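Local coordinates for protein transcriptional activator, putative (Pyrococcus furiosus, PDB 1RTW) that is of unknown function but is a putative transcriptional activator of the all-helical TENA/THI-4/PQQC family, at residues B[11-16]-B[194-199]. Residues are numbered along the deposited sequence; the frame is centred on the assembly and turned at random.
Sequences ENIWRR and VSKFEL
Trp14 and Ile13 fasten the short helix 11-15, near the N terminus, onto the last long helix, 181-201, of this all-helical TENA/THI-4/PQQC-family protein. Over 11-15 and 194-199 the axes run nearly parallel, 13° apart, and come within 9.4 Å of each other.

Apolar contact comes first. Ile13 spreads its two branches over Ser195, Lys196 and Leu199: Ile13 CG2, set anti to the backbone N, rests 3.8 Å from the carbonyl O of Ser195 and also meets Leu199 CD2, while Ile13 CD1 reaches Lys196 CG at 3.8 Å and lies against the stem of that extended lysine. One turn further along, Leu199 turns both methyls to Arg16. Leu199 CD1 packs 3.4 Å from Arg16 CB, and Leu199 CD2 sits 3.6 Å from Arg16 CD, near the plane of the guanidinium and at its edge.

The polar link is a single side-chain hydrogen bond at the buried side of the contact, where helix 118-142 adds Lys130 against Trp14 and Cys127 against Ser195. Ser195 OG is also hydrogen-bonded to Phe191 O, one turn back. Trp14 NE1 donates to this same hydroxyl oxygen, Ser195 OG, at 2.8 Å and 164°, with OG only 3° out of the indole plane.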
loop_
_atom_site.group_PDB
_atom_site.type_symbol
_atom_site.label_atom_id
_atom_site.label_comp_id
_atom_site.label_asym_id
_atom_site.label_seq_id
_atom_site.Cartn_x
_atom_site.Cartn_y
_atom_site.Cartn_z
ATOM N N GLU B 11 10.102 -8.570 28.883
ATOM C CA GLU B 11 9.696 -9.634 29.795
ATOM C C GLU B 11 8.737 -9.142 30.873
ATOM O O GLU B 11 7.915 -9.908 31.377
ATOM C CB GLU B 11 10.917 -10.320 30.418
ATOM C CG GLU B 11 11.703 -9.479 31.422
ATOM C CD GLU B 11 12.944 -10.189 31.957
ATOM O OE1 GLU B 11 13.298 -11.277 31.449
ATOM O OE2 GLU B 11 13.576 -9.650 32.888
ATOM N N ASN B 12 8.795 -7.850 31.176
ATOM C CA ASN B 12 7.916 -7.282 32.188
ATOM C C ASN B 12 6.468 -7.270 31.688
ATOM O O ASN B 12 5.547 -7.631 32.426
ATOM C CB ASN B 12 8.378 -5.871 32.578
ATOM C CG ASN B 12 8.261 -5.607 34.077
ATOM O OD1 ASN B 12 9.250 -5.271 34.739
ATOM N ND2 ASN B 12 7.054 -5.763 34.620
ATOM N N ILE B 13 6.276 -6.913 30.420
ATOM C CA ILE B 13 4.941 -6.886 29.831
ATOM C C ILE B 13 4.419 -8.305 29.614
ATOM O O ILE B 13 3.263 -8.595 29.907
ATOM C CB ILE B 13 4.927 -6.124 28.488
ATOM C CG1 ILE B 13 5.363 -4.675 28.716
ATOM C CG2 ILE B 13 3.527 -6.165 27.865
ATOM C CD1 ILE B 13 5.421 -3.840 27.448
ATOM N N TRP B 14 5.276 -9.189 29.111
ATOM C CA TRP B 14 4.877 -10.576 28.873
ATOM C C TRP B 14 4.495 -11.297 30.158
ATOM O O TRP B 14 3.587 -12.127 30.160
ATOM C CB TRP B 14 5.977 -11.347 28.134
ATOM C CG TRP B 14 6.033 -11.013 26.670
ATOM C CD1 TRP B 14 6.000 -9.763 26.111
ATOM C CD2 TRP B 14 6.090 -11.936 25.577
ATOM N NE1 TRP B 14 6.023 -9.855 24.746
ATOM C CE2 TRP B 14 6.071 -11.182 24.386
ATOM C CE3 TRP B 14 6.143 -13.334 25.484
ATOM C CZ2 TRP B 14 6.114 -11.767 23.121
ATOM C CZ3 TRP B 14 6.186 -13.918 24.224
ATOM C CH2 TRP B 14 6.167 -13.132 23.061
ATOM N N ARG B 15 5.175 -10.961 31.253
ATOM C CA ARG B 15 4.898 -11.575 32.547
ATOM C C ARG B 15 3.451 -11.304 32.939
ATOM O O ARG B 15 2.810 -12.135 33.584
ATOM C CB ARG B 15 5.844 -11.033 33.625
ATOM C CG ARG B 15 6.035 -11.975 34.807
ATOM C CD ARG B 15 6.773 -11.305 35.956
ATOM N NE ARG B 15 8.068 -10.758 35.550
ATOM C CZ ARG B 15 8.392 -9.466 35.618
ATOM N NH1 ARG B 15 7.513 -8.581 36.073
ATOM N NH2 ARG B 15 9.593 -9.058 35.223
ATOM N N ARG B 16 2.941 -10.144 32.526
ATOM C CA ARG B 16 1.565 -9.766 32.816
ATOM C C ARG B 16 0.547 -10.689 32.132
ATOM O O ARG B 16 -0.591 -10.793 32.593
ATOM C CB ARG B 16 1.301 -8.291 32.482
ATOM C CG ARG B 16 1.913 -7.276 33.462
ATOM C CD ARG B 16 1.603 -5.846 33.022
ATOM N NE ARG B 16 2.198 -4.826 33.884
ATOM C CZ ARG B 16 2.239 -3.530 33.586
ATOM N NH1 ARG B 16 1.722 -3.090 32.442
ATOM N NH2 ARG B 16 2.795 -2.666 34.429
ATOM N N VAL B 194 3.471 -4.199 19.995
ATOM C CA VAL B 194 2.643 -5.380 19.756
ATOM C C VAL B 194 2.454 -6.145 21.069
ATOM O O VAL B 194 1.377 -6.699 21.325
ATOM C CB VAL B 194 3.220 -6.306 18.636
ATOM C CG1 VAL B 194 2.386 -7.591 18.507
ATOM C CG2 VAL B 194 3.214 -5.578 17.311
ATOM N N SER B 195 3.479 -6.105 21.922
ATOM C CA SER B 195 3.442 -6.766 23.228
ATOM C C SER B 195 2.332 -6.192 24.102
ATOM O O SER B 195 1.590 -6.935 24.742
ATOM C CB SER B 195 4.788 -6.616 23.945
ATOM O OG SER B 195 5.785 -7.404 23.330
ATOM N N LYS B 196 2.226 -4.865 24.117
ATOM C CA LYS B 196 1.198 -4.164 24.886
ATOM C C LYS B 196 -0.199 -4.527 24.380
ATOM O O LYS B 196 -1.136 -4.693 25.162
ATOM C CB LYS B 196 1.407 -2.648 24.787
ATOM C CG LYS B 196 2.638 -2.144 25.521
ATOM C CD LYS B 196 2.806 -0.636 25.380
ATOM C CE LYS B 196 4.130 -0.169 26.016
ATOM N NZ LYS B 196 4.360 1.311 25.910
ATOM N N PHE B 197 -0.324 -4.640 23.062
ATOM C CA PHE B 197 -1.585 -4.994 22.432
ATOM C C PHE B 197 -1.996 -6.407 22.813
ATOM O O PHE B 197 -3.170 -6.658 23.076
ATOM C CB PHE B 197 -1.485 -4.852 20.913
ATOM C CG PHE B 197 -1.815 -3.475 20.412
ATOM C CD1 PHE B 197 -3.030 -2.881 20.732
ATOM C CD2 PHE B 197 -0.935 -2.790 19.594
ATOM C CE1 PHE B 197 -3.366 -1.619 20.238
ATOM C CE2 PHE B 197 -1.259 -1.533 19.097
ATOM C CZ PHE B 197 -2.479 -0.947 19.419
ATOM N N GLU B 198 -1.023 -7.315 22.865
ATOM C CA GLU B 198 -1.273 -8.706 23.248
ATOM C C GLU B 198 -1.784 -8.765 24.684
ATOM O O GLU B 198 -2.739 -9.477 24.999
ATOM C CB GLU B 198 0.018 -9.529 23.152
ATOM C CG GLU B 198 0.363 -10.003 21.745
ATOM C CD GLU B 198 -0.650 -11.002 21.203
ATOM O OE1 GLU B 198 -1.018 -11.933 21.941
ATOM O OE2 GLU B 198 -1.093 -10.861 20.046
ATOM N N LEU B 199 -1.120 -8.017 25.557
ATOM C CA LEU B 199 -1.497 -7.973 26.967
ATOM C C LEU B 199 -2.907 -7.421 27.160
ATOM O O LEU B 199 -3.675 -7.926 27.966
ATOM C CB LEU B 199 -0.510 -7.105 27.744
ATOM C CG LEU B 199 -0.948 -6.806 29.182
ATOM C CD1 LEU B 199 -1.010 -8.085 30.003
ATOM C CD2 LEU B 199 -0.007 -5.794 29.813
#